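Local coordinates for protein light Chain (Clostridium botulinum, PDB 6BVD) that probably works as the zinc-dependent protease domain of a mosaic botulinum neurotoxin, a metalloendopeptidase whose relatives cleave neuronal SNARE proteins, at residues 117-122 against 318-323; 128-133 against 302-307; 137-142 against 151-156; 170-175 against 192-197. All coordinates share one frame; numbering follows the deposited sequence. Where two conformers were deposited one is given.

Interaction 1. Residues 117-122 against 318-323; sequences IPYLGN and NLYEWK
Tyr320, on helix 313-323, reaches across to the backbone of residues 117-120, and its atoms can be followed outward. Its CB points toward the loop, and the first torsion (chi1 -64°) sets CG anti to the carbonyl carbon. From CG onward one face of the ring receives Tyr119: CD1 of Tyr119 stands 3.7 Å above the Tyr320 plane, over its centre, and lies 3.8 Å from Tyr320 CD2. The two rings meet obliquely, their planes 41° apart. Farther out, CE1 and CZ of Tyr320 pass Tyr119 CA and Pro118 O. The hydroxyl ends the path: Tyr320 OH donates to Pro118 O at 2.7 Å, tilted 18° from the carbonyl plane, while Leu120 CG packs 3.4 Å from the same OH. One turn away, the extended chain of Lys323 brings NZ to Ile117 O at 2.8 Å, from above the carbonyl plane; NZ has a second acceptor, Leu237 O, on helix 222-237. Alongside these polar contacts, Ile117 CG1 packs on Leu319 CD2 at 3.5 Å. Two consecutive carbonyls of an irregular loop are thus satisfied by side chains of one helix. Because the ammonium group is buried and held by neutral carbonyl oxygens, its charge is probably stabilised by dipoles, while Tyr119 CA and Leu120 CG border the phenol oxygen.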
loop_
_atom_site.group_PDB
_atom_site.type_symbol
_atom_site.label_atom_id
_atom_site.label_comp_id
_atom_site.label_asym_id
_atom_site.label_seq_id
_atom_site.Cartn_x
_atom_site.Cartn_y
_atom_site.Cartn_z
ATOM N N ILE A 117 21.307 0.331 17.808
ATOM C CA ILE A 117 22.633 0.504 17.207
ATOM C C ILE A 117 23.753 -0.275 17.970
ATOM O O ILE A 117 23.714 -0.439 19.187
ATOM C CB ILE A 117 22.979 1.977 17.150
ATOM C CG1 ILE A 117 23.192 2.498 18.560
ATOM C CG2 ILE A 117 21.861 2.799 16.406
ATOM C CD1 ILE A 117 23.928 3.841 18.579
ATOM N N PRO A 118 24.765 -0.771 17.259
ATOM C CA PRO A 118 25.856 -1.474 17.966
ATOM C C PRO A 118 26.620 -0.608 18.986
ATOM O O PRO A 118 26.691 0.604 18.801
ATOM C CB PRO A 118 26.795 -1.883 16.836
ATOM C CG PRO A 118 25.938 -1.947 15.656
ATOM C CD PRO A 118 24.919 -0.858 15.799
ATOM N N TYR A 119 27.134 -1.206 20.058
ATOM C CA TYR A 119 28.001 -0.489 20.993
ATOM C C TYR A 119 29.271 -0.084 20.251
ATOM O O TYR A 119 29.765 -0.862 19.441
ATOM C CB TYR A 119 28.357 -1.343 22.213
ATOM C CG TYR A 119 29.147 -0.587 23.280
ATOM C CD1 TYR A 119 28.493 0.178 24.228
ATOM C CD2 TYR A 119 30.550 -0.556 23.266
ATOM C CE1 TYR A 119 29.193 0.891 25.191
ATOM C CE2 TYR A 119 31.249 0.180 24.211
ATOM C CZ TYR A 119 30.566 0.899 25.174
ATOM O OH TYR A 119 31.251 1.609 26.139
ATOM N N LEU A 120 29.774 1.121 20.534
ATOM C CA LEU A 120 31.023 1.624 19.904
ATOM C C LEU A 120 32.255 1.040 20.625
ATOM O O LEU A 120 32.994 1.724 21.354
ATOM C CB LEU A 120 31.045 3.173 19.886
ATOM C CG LEU A 120 29.919 3.830 19.058
ATOM C CD1 LEU A 120 29.978 5.402 19.100
ATOM C CD2 LEU A 120 29.841 3.344 17.603
ATOM N N GLY A 121 32.447 -0.270 20.478
ATOM C CA GLY A 121 33.597 -0.901 21.094
ATOM C C GLY A 121 33.351 -2.388 21.160
ATOM O O GLY A 121 32.213 -2.835 20.921
ATOM N N ASN A 122 34.405 -3.141 21.448
ATOM C CA ASN A 122 34.264 -4.586 21.585
ATOM C C ASN A 122 35.355 -5.154 22.492
ATOM O O ASN A 122 36.081 -4.392 23.151
ATOM C CB ASN A 122 34.268 -5.251 20.208
ATOM C CG ASN A 122 35.548 -4.959 19.406
ATOM O OD1 ASN A 122 36.622 -5.405 19.761
ATOM N ND2 ASN A 122 35.408 -4.253 18.289
ATOM N N ASN A 318 23.626 8.172 26.782
ATOM C CA ASN A 318 22.180 8.106 26.990
ATOM C C ASN A 318 21.566 7.018 26.133
ATOM O O ASN A 318 20.684 6.275 26.567
ATOM C CB ASN A 318 21.519 9.449 26.664
ATOM C CG ASN A 318 21.980 10.545 27.572
ATOM O OD1 ASN A 318 22.553 10.282 28.630
ATOM N ND2 ASN A 318 21.755 11.795 27.164
ATOM N N LEU A 319 22.049 6.915 24.905
ATOM C CA LEU A 319 21.517 5.925 23.986
ATOM C C LEU A 319 21.744 4.474 24.480
ATOM O O LEU A 319 20.815 3.643 24.392
ATOM C CB LEU A 319 22.131 6.140 22.622
ATOM C CG LEU A 319 21.370 5.623 21.416
ATOM C CD1 LEU A 319 21.868 6.412 20.216
ATOM C CD2 LEU A 319 21.587 4.136 21.229
ATOM N N TYR A 320 22.936 4.173 25.009
ATOM C CA TYR A 320 23.232 2.810 25.520
ATOM C C TYR A 320 22.561 2.554 26.880
ATOM O O TYR A 320 22.194 1.408 27.200
ATOM C CB TYR A 320 24.761 2.581 25.616
ATOM C CG TYR A 320 25.400 2.630 24.244
ATOM C CD1 TYR A 320 24.843 1.923 23.187
ATOM C CD2 TYR A 320 26.532 3.424 23.985
ATOM C CE1 TYR A 320 25.342 2.001 21.921
ATOM C CE2 TYR A 320 27.071 3.490 22.712
ATOM C CZ TYR A 320 26.498 2.768 21.676
ATOM O OH TYR A 320 27.000 2.820 20.370
ATOM N N GLU A 321 22.347 3.623 27.658
ATOM C CA GLU A 321 21.608 3.499 28.907
ATOM C C GLU A 321 20.208 2.961 28.613
ATOM O O GLU A 321 19.745 2.030 29.280
ATOM C CB GLU A 321 21.507 4.826 29.648
ATOM C CG GLU A 321 20.596 4.736 30.887
ATOM C CD GLU A 321 20.322 6.102 31.529
ATOM O OE1 GLU A 321 20.774 7.122 30.965
ATOM O OE2 GLU A 321 19.618 6.151 32.570
ATOM N N TRP A 322 19.578 3.522 27.585
ATOM C CA TRP A 322 18.266 3.077 27.127
ATOM C C TRP A 322 18.280 1.683 26.465
ATOM O O TRP A 322 17.426 0.832 26.785
ATOM C CB TRP A 322 17.667 4.076 26.143
ATOM C CG TRP A 322 16.363 3.582 25.657
ATOM C CD1 TRP A 322 16.114 3.051 24.432
ATOM C CD2 TRP A 322 15.101 3.635 26.340
ATOM N NE1 TRP A 322 14.786 2.746 24.314
ATOM C CE2 TRP A 322 14.138 3.103 25.468
ATOM C CE3 TRP A 322 14.692 4.087 27.608
ATOM C CZ2 TRP A 322 12.782 2.994 25.822
ATOM C CZ3 TRP A 322 13.347 3.994 27.956
ATOM C CH2 TRP A 322 12.412 3.448 27.068
ATOM N N LYS A 323 19.215 1.467 25.528
ATOM C CA LYS A 323 19.319 0.212 24.782
ATOM C C LYS A 323 19.458 -0.991 25.711
ATOM O O LYS A 323 18.768 -1.996 25.534
ATOM C CB LYS A 323 20.521 0.232 23.831
ATOM C CG LYS A 323 20.705 -1.084 23.071
ATOM C CD LYS A 323 21.985 -1.098 22.218
ATOM C CE LYS A 323 22.044 -2.371 21.365
ATOM N NZ LYS A 323 23.349 -2.730 20.766
#

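Interaction 2. Residues 128-133 against 302-307; sequences EQFTTN and NKVNTA
The carbonyl oxygen of Glu128 is gripped by two successive backbone amides. Asn305 N donates to Glu128 O at 2.8 Å with an N-H...O angle of 163°, the shorter and straighter of the two bonds; Thr306 N reaches the same oxygen at 3.3 Å with a more bent N-H...O angle, though it lies nearly along the C=O axis. One acceptor thus ties the loop entering strand 306-307 to the start of strand 129-130. The next bond runs the other way: Phe130 N donates to Thr306 O at 2.8 Å, in the carbonyl plane. CA-H...O contacts accompany these bonds, among them Ala307 CA with Phe130 O at 3.3 Å. On the face of the sheet that carries Phe130 and Ala307, the Phe130 ring covers Val304. Val304 CG1 sits 3.7 Å from the centroid of the Phe130 ring and only 5° off its normal, a CH-pi contact over the middle of the face, and CG2 of the same valine leans on CE1. The valine's first torsion (chi1 168°) turns CG1 anti to the backbone N and places it over the ring. Phe130 CB also meets Ala307 CB on the same side of the sheet, whereas Gln129 CG touches Thr306 CG2, 3.7 Å away, on the opposite side. Phe316 and Lys317 of helix 313-323 pack against Phe130 as well. The pairing of Gln129 with Thr306 and of Phe130 with Ala307, continued by a backbone bond between Phe130 and Thr308, is that of a short two-stranded parallel beta sheet.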
loop_
_atom_site.group_PDB
_atom_site.type_symbol
_atom_site.label_atom_id
_atom_site.label_comp_id
_atom_site.label_asym_id
_atom_site.label_seq_id
_atom_site.Cartn_x
_atom_site.Cartn_y
_atom_site.Cartn_z
ATOM N N GLU A 128 37.950 2.867 27.780
ATOM C CA GLU A 128 37.731 4.316 27.977
ATOM C C GLU A 128 37.257 5.060 26.742
ATOM O O GLU A 128 36.961 6.261 26.783
ATOM C CB GLU A 128 39.026 4.989 28.471
ATOM C CG GLU A 128 39.569 4.410 29.738
ATOM C CD GLU A 128 40.330 3.108 29.523
ATOM O OE1 GLU A 128 40.628 2.754 28.353
ATOM O OE2 GLU A 128 40.573 2.416 30.532
ATOM N N GLN A 129 37.169 4.350 25.637
ATOM C CA GLN A 129 36.966 4.973 24.344
ATOM C C GLN A 129 35.723 4.457 23.653
ATOM O O GLN A 129 35.463 3.248 23.676
ATOM C CB GLN A 129 38.189 4.711 23.477
ATOM C CG GLN A 129 38.388 5.651 22.335
ATOM C CD GLN A 129 39.669 5.356 21.585
ATOM O OE1 GLN A 129 40.046 4.198 21.410
ATOM N NE2 GLN A 129 40.339 6.406 21.121
ATOM N N PHE A 130 34.933 5.375 23.100
ATOM C CA PHE A 130 33.937 5.030 22.082
ATOM C C PHE A 130 34.684 4.873 20.761
ATOM O O PHE A 130 35.213 5.858 20.218
ATOM C CB PHE A 130 32.841 6.100 21.942
ATOM C CG PHE A 130 31.697 5.953 22.929
ATOM C CD1 PHE A 130 31.384 4.717 23.495
ATOM C CD2 PHE A 130 30.962 7.070 23.313
ATOM C CE1 PHE A 130 30.332 4.611 24.436
ATOM C CE2 PHE A 130 29.918 6.975 24.229
ATOM C CZ PHE A 130 29.593 5.737 24.787
ATOM N N THR A 131 34.761 3.642 20.259
ATOM C CA THR A 131 35.516 3.345 19.049
ATOM C C THR A 131 34.630 3.217 17.792
ATOM O O THR A 131 33.764 2.331 17.681
ATOM C CB THR A 131 36.341 2.072 19.257
ATOM O OG1 THR A 131 37.251 2.307 20.332
ATOM C CG2 THR A 131 37.110 1.720 18.019
ATOM N N THR A 132 34.869 4.116 16.842
ATOM C CA THR A 132 34.076 4.202 15.636
ATOM C C THR A 132 34.840 3.709 14.409
ATOM O O THR A 132 34.257 3.481 13.379
ATOM C CB THR A 132 33.629 5.649 15.346
ATOM O OG1 THR A 132 34.783 6.440 15.054
ATOM C CG2 THR A 132 32.897 6.227 16.524
ATOM N N ASN A 133 36.147 3.539 14.500
ATOM C CA ASN A 133 36.906 3.414 13.264
ATOM C C ASN A 133 37.290 1.985 12.919
ATOM O O ASN A 133 38.478 1.665 12.756
ATOM C CB ASN A 133 38.172 4.281 13.332
ATOM C CG ASN A 133 39.028 3.960 14.534
ATOM O OD1 ASN A 133 38.557 3.415 15.534
ATOM N ND2 ASN A 133 40.309 4.280 14.437
ATOM N N ASN A 302 30.958 3.099 32.230
ATOM C CA ASN A 302 31.362 4.012 33.322
ATOM C C ASN A 302 32.770 4.599 33.104
ATOM O O ASN A 302 33.141 5.610 33.724
ATOM C CB ASN A 302 31.321 3.299 34.668
ATOM C CG ASN A 302 29.893 3.096 35.174
ATOM O OD1 ASN A 302 29.076 3.998 35.082
ATOM N ND2 ASN A 302 29.599 1.909 35.704
ATOM N N LYS A 303 33.520 3.982 32.202
ATOM C CA LYS A 303 34.896 4.394 31.950
ATOM C C LYS A 303 35.077 5.293 30.718
ATOM O O LYS A 303 36.148 5.865 30.531
ATOM C CB LYS A 303 35.785 3.149 31.800
ATOM C CG LYS A 303 35.818 2.242 33.035
ATOM C CD LYS A 303 36.745 1.052 32.812
ATOM C CE LYS A 303 36.956 0.246 34.087
ATOM N NZ LYS A 303 35.685 -0.345 34.631
ATOM N N VAL A 304 34.059 5.419 29.882
ATOM C CA VAL A 304 34.229 6.111 28.614
ATOM C C VAL A 304 34.430 7.627 28.803
ATOM O O VAL A 304 33.625 8.279 29.465
ATOM C CB VAL A 304 33.043 5.854 27.677
ATOM C CG1 VAL A 304 33.079 6.807 26.477
ATOM C CG2 VAL A 304 33.022 4.387 27.224
ATOM N N ASN A 305 35.533 8.162 28.269
ATOM C CA ASN A 305 35.774 9.606 28.366
ATOM C C ASN A 305 36.248 10.193 27.052
ATOM O O ASN A 305 36.569 11.395 26.978
ATOM C CB ASN A 305 36.775 9.945 29.471
ATOM C CG ASN A 305 38.157 9.312 29.262
ATOM O OD1 ASN A 305 38.537 8.893 28.162
ATOM N ND2 ASN A 305 38.932 9.299 30.318
ATOM N N THR A 306 36.299 9.376 26.010
ATOM C CA THR A 306 36.732 9.902 24.721
ATOM C C THR A 306 36.169 9.096 23.555
ATOM O O THR A 306 35.623 7.995 23.746
ATOM C CB THR A 306 38.292 9.949 24.649
ATOM O OG1 THR A 306 38.707 10.786 23.570
ATOM C CG2 THR A 306 38.883 8.572 24.493
ATOM N N ALA A 307 36.307 9.618 22.337
ATOM C CA ALA A 307 35.780 8.924 21.167
ATOM C C ALA A 307 36.776 9.040 20.042
ATOM O O ALA A 307 37.587 9.948 20.064
ATOM C CB ALA A 307 34.446 9.494 20.753
#

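Interaction 3. Residues 137-142 against 151-156; sequences VSFNVK and QMANLI
In the beta hairpin of strands 138-142 and 148-152, Phe139 and Gln151 form an antiparallel hydrogen-bonded pair. Phe139 N donates to Gln151 O at 2.9 Å and Gln151 N returns a bond to Phe139 O, also 2.9 Å, with N-H...O angles of 158° and 146°. The Phe139 ring folds back under its partner strand: chi1 of 45° wedges CG between the backbone N and the carbonyl carbon, and Gln151 O consequently stands 3.9 Å above the ring plane, over its centre. Ala153 CB approaches the ring at its edge, 3.6 Å from Phe139 CE2, and Ile156 CD1 comes in obliquely. Val141 CG1 packs on Gln151 CB at 3.9 Å. Beyond Ser138 and Met152 a water bridges the segments, donating to both Val137 O and Ala153 O at 2.8 Å each, while Met152 CG rests against Val137 O. Strand 148-152 is an outermost strand of the mixed sheet, with strand 21-24 on the other side of 138-142. After the short break at 153-154 the chain re-enters that sheet as strand 155-158, where Leu155 meets helix 222-237 and Ile156 meets Ile48 of strand 45-48.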
loop_
_atom_site.group_PDB
_atom_site.type_symbol
_atom_site.label_atom_id
_atom_site.label_comp_id
_atom_site.label_asym_id
_atom_site.label_seq_id
_atom_site.Cartn_x
_atom_site.Cartn_y
_atom_site.Cartn_z
ATOM N N VAL A 137 31.341 -1.294 13.003
ATOM C CA VAL A 137 30.441 -0.204 13.374
ATOM C C VAL A 137 30.320 0.905 12.293
ATOM O O VAL A 137 29.333 1.605 12.255
ATOM C CB VAL A 137 30.873 0.454 14.717
ATOM C CG1 VAL A 137 30.645 -0.508 15.864
ATOM C CG2 VAL A 137 32.368 0.945 14.672
ATOM N N SER A 138 31.283 1.033 11.383
ATOM C CA SER A 138 31.128 2.034 10.339
ATOM C C SER A 138 31.746 1.582 9.020
ATOM O O SER A 138 32.455 0.576 8.961
ATOM C CB SER A 138 31.730 3.370 10.821
ATOM O OG SER A 138 33.121 3.231 10.939
ATOM N N PHE A 139 31.415 2.285 7.937
ATOM C CA PHE A 139 31.976 1.992 6.613
ATOM C C PHE A 139 32.172 3.265 5.798
ATOM O O PHE A 139 31.500 4.281 6.045
ATOM C CB PHE A 139 31.086 1.014 5.829
ATOM C CG PHE A 139 29.605 1.345 5.895
ATOM C CD1 PHE A 139 29.042 2.281 5.037
ATOM C CD2 PHE A 139 28.779 0.699 6.822
ATOM C CE1 PHE A 139 27.678 2.605 5.082
ATOM C CE2 PHE A 139 27.401 1.011 6.890
ATOM C CZ PHE A 139 26.851 1.983 6.018
ATOM N N ASN A 140 33.079 3.205 4.823
ATOM C CA ASN A 140 33.208 4.312 3.862
ATOM C C ASN A 140 32.038 4.435 2.893
ATOM O O ASN A 140 31.547 3.438 2.356
ATOM C CB ASN A 140 34.504 4.185 3.044
ATOM C CG ASN A 140 35.727 4.612 3.824
ATOM O OD1 ASN A 140 35.621 4.918 5.006
ATOM N ND2 ASN A 140 36.883 4.670 3.163
ATOM N N VAL A 141 31.605 5.671 2.638
ATOM C CA VAL A 141 30.647 5.920 1.565
ATOM C C VAL A 141 31.163 7.041 0.653
ATOM O O VAL A 141 31.873 7.950 1.098
ATOM C CB VAL A 141 29.222 6.293 2.069
ATOM C CG1 VAL A 141 28.761 5.344 3.175
ATOM C CG2 VAL A 141 29.131 7.725 2.522
ATOM N N LYS A 142 30.851 6.936 -0.628
ATOM C CA LYS A 142 31.303 7.923 -1.600
ATOM C C LYS A 142 30.121 8.797 -2.044
ATOM O O LYS A 142 29.094 8.295 -2.536
ATOM C CB LYS A 142 31.988 7.221 -2.775
ATOM C CG LYS A 142 32.576 8.156 -3.831
ATOM C CD LYS A 142 33.095 7.368 -5.022
ATOM C CE LYS A 142 34.352 6.569 -4.661
ATOM N NZ LYS A 142 34.772 5.675 -5.795
ATOM N N GLN A 151 30.402 6.385 7.760
ATOM C CA GLN A 151 29.000 6.374 8.124
ATOM C C GLN A 151 28.701 5.135 8.982
ATOM O O GLN A 151 29.338 4.113 8.816
ATOM C CB GLN A 151 28.160 6.396 6.861
ATOM C CG GLN A 151 26.706 6.336 7.088
ATOM C CD GLN A 151 25.982 7.176 6.079
ATOM O OE1 GLN A 151 26.594 7.982 5.368
ATOM N NE2 GLN A 151 24.686 6.982 5.988
ATOM N N MET A 152 27.797 5.264 9.947
ATOM C CA MET A 152 27.356 4.118 10.746
ATOM C C MET A 152 26.018 3.600 10.211
ATOM O O MET A 152 25.274 4.366 9.619
ATOM C CB MET A 152 27.228 4.496 12.224
ATOM C CG MET A 152 28.539 4.967 12.873
ATOM S SD MET A 152 28.325 5.380 14.615
ATOM C CE MET A 152 27.230 4.073 15.178
ATOM N N ALA A 153 25.727 2.308 10.400
ATOM C CA ALA A 153 24.400 1.742 10.050
ATOM C C ALA A 153 24.259 0.411 10.805
ATOM O O ALA A 153 25.208 -0.026 11.455
ATOM C CB ALA A 153 24.248 1.517 8.536
ATOM N N ASN A 154 23.081 -0.212 10.755
ATOM C CA ASN A 154 22.866 -1.456 11.503
ATOM C C ASN A 154 22.823 -2.694 10.599
ATOM O O ASN A 154 23.117 -3.807 11.043
ATOM C CB ASN A 154 21.528 -1.368 12.321
ATOM C CG ASN A 154 21.559 -0.287 13.410
ATOM O OD1 ASN A 154 22.638 0.230 13.808
ATOM N ND2 ASN A 154 20.369 0.050 13.932
ATOM N N LEU A 155 22.429 -2.525 9.350
ATOM C CA LEU A 155 22.112 -3.679 8.511
ATOM C C LEU A 155 22.305 -3.398 7.020
ATOM O O LEU A 155 21.895 -2.368 6.513
ATOM C CB LEU A 155 20.632 -4.125 8.755
ATOM C CG LEU A 155 20.092 -5.181 7.785
ATOM C CD1 LEU A 155 20.835 -6.507 7.836
ATOM C CD2 LEU A 155 18.547 -5.415 8.094
ATOM N N ILE A 156 22.927 -4.342 6.325
ATOM C CA ILE A 156 23.055 -4.292 4.886
ATOM C C ILE A 156 22.493 -5.580 4.309
ATOM O O ILE A 156 22.949 -6.682 4.655
ATOM C CB ILE A 156 24.532 -4.130 4.462
ATOM C CG1 ILE A 156 25.108 -2.847 5.088
ATOM C CG2 ILE A 156 24.642 -4.167 2.938
ATOM C CD1 ILE A 156 26.599 -2.692 4.871
HETATM O O HOH W 1 26.930 0.876 13.465
#

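Interaction 4. Residues 170-175 against 192-197; sequences GGIIYS and IMTVEF
Met193 lies over the Gly170-Gly171 backbone on one face of the paired strands, while Thr194 meets Ile172 on the other. Met193 is bent at both chi2 and chi3 (-62° and -68°), which curls the thioether back over the glycine backbone: SD lies 3.7 Å from Gly171 CA and CE 3.3 Å from Gly170 O. With no side chain at either glycine, the methionine rests directly on the peptide. On the other face Ile172 and Thr194 cross at about a right angle, with Ile172 CD1 3.6 Å from Thr194 OG1. Nearer its root, Ile172 CG1 is pressed against the Ile192 carbonyl, 3.2 Å from Ile192 O, and runs past Ile192 CB. Water links the two segments beside this crossing, donating to Gly171 O and hydrogen-bonding Thr194 OG1 at 2.8 Å. The backbones between these layers are joined by a reciprocal pair: Gly170 N to Thr194 O and Thr194 N to Gly170 O, both 2.9 Å. That pair defines antiparallel register. Met193 and Val195 also touch Val233 of helix 222-237, the helix whose His228 and His232 bind zinc. An outer antiparallel strand, 168-171, paired with a strand that packs on the HExxH helix is consistent with the antiparallel edge strand of zincin metalloproteases, in line with this chain's place in the Peptidase_MA clan.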
loop_
_atom_site.group_PDB
_atom_site.type_symbol
_atom_site.label_atom_id
_atom_site.label_comp_id
_atom_site.label_asym_id
_atom_site.label_seq_id
_atom_site.Cartn_x
_atom_site.Cartn_y
_atom_site.Cartn_z
ATOM N N GLY A 170 24.188 -12.883 9.103
ATOM C CA GLY A 170 25.514 -12.993 9.684
ATOM C C GLY A 170 25.994 -11.702 10.319
ATOM O O GLY A 170 25.423 -10.665 10.050
ATOM N N GLY A 171 27.023 -11.758 11.183
ATOM C CA GLY A 171 27.539 -10.539 11.808
ATOM C C GLY A 171 28.894 -10.174 11.192
ATOM O O GLY A 171 29.352 -10.858 10.265
ATOM N N ILE A 172 29.548 -9.138 11.720
ATOM C CA ILE A 172 30.861 -8.729 11.209
ATOM C C ILE A 172 31.971 -8.956 12.229
ATOM O O ILE A 172 31.770 -8.777 13.439
ATOM C CB ILE A 172 30.838 -7.244 10.772
ATOM C CG1 ILE A 172 29.721 -6.997 9.728
ATOM C CG2 ILE A 172 32.239 -6.827 10.238
ATOM C CD1 ILE A 172 29.876 -7.803 8.423
ATOM N N ILE A 173 33.144 -9.377 11.737
ATOM C CA ILE A 173 34.306 -9.676 12.544
ATOM C C ILE A 173 35.349 -8.539 12.559
ATOM O O ILE A 173 35.646 -7.970 11.519
ATOM C CB ILE A 173 34.963 -10.974 12.028
ATOM C CG1 ILE A 173 34.029 -12.153 12.268
ATOM C CG2 ILE A 173 36.350 -11.186 12.658
ATOM C CD1 ILE A 173 34.336 -13.350 11.389
ATOM N N TYR A 174 35.885 -8.227 13.742
ATOM C CA TYR A 174 36.980 -7.257 13.899
ATOM C C TYR A 174 38.304 -8.000 14.077
ATOM O O TYR A 174 38.386 -8.956 14.850
ATOM C CB TYR A 174 36.708 -6.323 15.101
ATOM C CG TYR A 174 37.802 -5.339 15.456
ATOM C CD1 TYR A 174 38.284 -4.429 14.516
ATOM C CD2 TYR A 174 38.323 -5.279 16.749
ATOM C CE1 TYR A 174 39.285 -3.517 14.841
ATOM C CE2 TYR A 174 39.318 -4.354 17.091
ATOM C CZ TYR A 174 39.800 -3.480 16.129
ATOM O OH TYR A 174 40.795 -2.562 16.438
ATOM N N SER A 175 39.327 -7.584 13.338
ATOM C CA SER A 175 40.644 -8.137 13.528
ATOM C C SER A 175 41.681 -7.035 13.641
ATOM O O SER A 175 42.219 -6.607 12.627
ATOM C CB SER A 175 41.031 -9.080 12.407
ATOM O OG SER A 175 42.320 -9.617 12.719
ATOM N N ILE A 192 27.354 -4.314 12.921
ATOM C CA ILE A 192 26.671 -4.267 11.652
ATOM C C ILE A 192 26.271 -5.684 11.267
ATOM O O ILE A 192 27.076 -6.610 11.403
ATOM C CB ILE A 192 27.556 -3.663 10.559
ATOM C CG1 ILE A 192 27.755 -2.157 10.798
ATOM C CG2 ILE A 192 26.868 -3.746 9.234
ATOM C CD1 ILE A 192 28.946 -1.586 9.936
ATOM N N MET A 193 25.033 -5.864 10.783
ATOM C CA MET A 193 24.578 -7.194 10.386
ATOM C C MET A 193 24.474 -7.254 8.883
ATOM O O MET A 193 24.439 -6.230 8.223
ATOM C CB MET A 193 23.241 -7.560 11.088
ATOM C CG MET A 193 23.389 -7.587 12.633
ATOM S SD MET A 193 24.596 -8.844 13.272
ATOM C CE MET A 193 23.756 -10.409 12.871
ATOM N N THR A 194 24.549 -8.469 8.349
ATOM C CA THR A 194 24.416 -8.766 6.933
ATOM C C THR A 194 23.249 -9.738 6.736
ATOM O O THR A 194 23.175 -10.756 7.466
ATOM C CB THR A 194 25.686 -9.449 6.354
ATOM O OG1 THR A 194 26.861 -8.754 6.782
ATOM C CG2 THR A 194 25.653 -9.512 4.837
ATOM N N VAL A 195 22.395 -9.477 5.741
ATOM C CA VAL A 195 21.416 -10.490 5.280
ATOM C C VAL A 195 21.545 -10.787 3.778
ATOM O O VAL A 195 21.703 -9.893 2.984
ATOM C CB VAL A 195 19.961 -10.057 5.569
ATOM C CG1 VAL A 195 18.963 -11.003 4.873
ATOM C CG2 VAL A 195 19.721 -10.031 7.070
ATOM N N GLU A 196 21.542 -12.057 3.390
ATOM C CA GLU A 196 21.368 -12.426 1.998
ATOM C C GLU A 196 19.915 -12.841 1.860
ATOM O O GLU A 196 19.488 -13.794 2.533
ATOM C CB GLU A 196 22.290 -13.587 1.605
ATOM C CG GLU A 196 23.750 -13.293 1.860
ATOM C CD GLU A 196 24.582 -14.557 1.810
ATOM O OE1 GLU A 196 24.376 -15.380 0.887
ATOM O OE2 GLU A 196 25.383 -14.756 2.738
ATOM N N PHE A 197 19.160 -12.113 1.047
ATOM C CA PHE A 197 17.716 -12.346 0.968
ATOM C C PHE A 197 17.228 -12.442 -0.472
ATOM O O PHE A 197 17.577 -11.618 -1.355
ATOM C CB PHE A 197 16.944 -11.242 1.695
ATOM C CG PHE A 197 15.497 -11.589 1.902
ATOM C CD1 PHE A 197 15.157 -12.571 2.821
ATOM C CD2 PHE A 197 14.501 -10.990 1.154
ATOM C CE1 PHE A 197 13.827 -12.934 2.998
ATOM C CE2 PHE A 197 13.161 -11.341 1.344
ATOM C CZ PHE A 197 12.836 -12.307 2.245
HETATM O O HOH W 2 28.483 -10.946 7.227
#

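Interactions 1 and 3 are buried, whereas interactions 2 and 4 are partly buried. Interactions 1 and 2 share a neighbourhood: strand 306-307 leads into helix 313-323, Leu120 O probably bonds Thr131 N, and Tyr119 touches both Val304 and Phe130. Interactions 3 and 4 instead belong to one mixed sheet, where strands 155-158 and 193-196 are neighbours joined by probable bonds from Met193 N to Asn154 O and Val195 N to Ile156 O. Chemistry follows place. Interaction 1 relies on side-chain donors to loop carbonyls, while the other three rely on backbone pairing, parallel in interaction 2 and antiparallel in interactions 3 and 4, where water also bridges the segments.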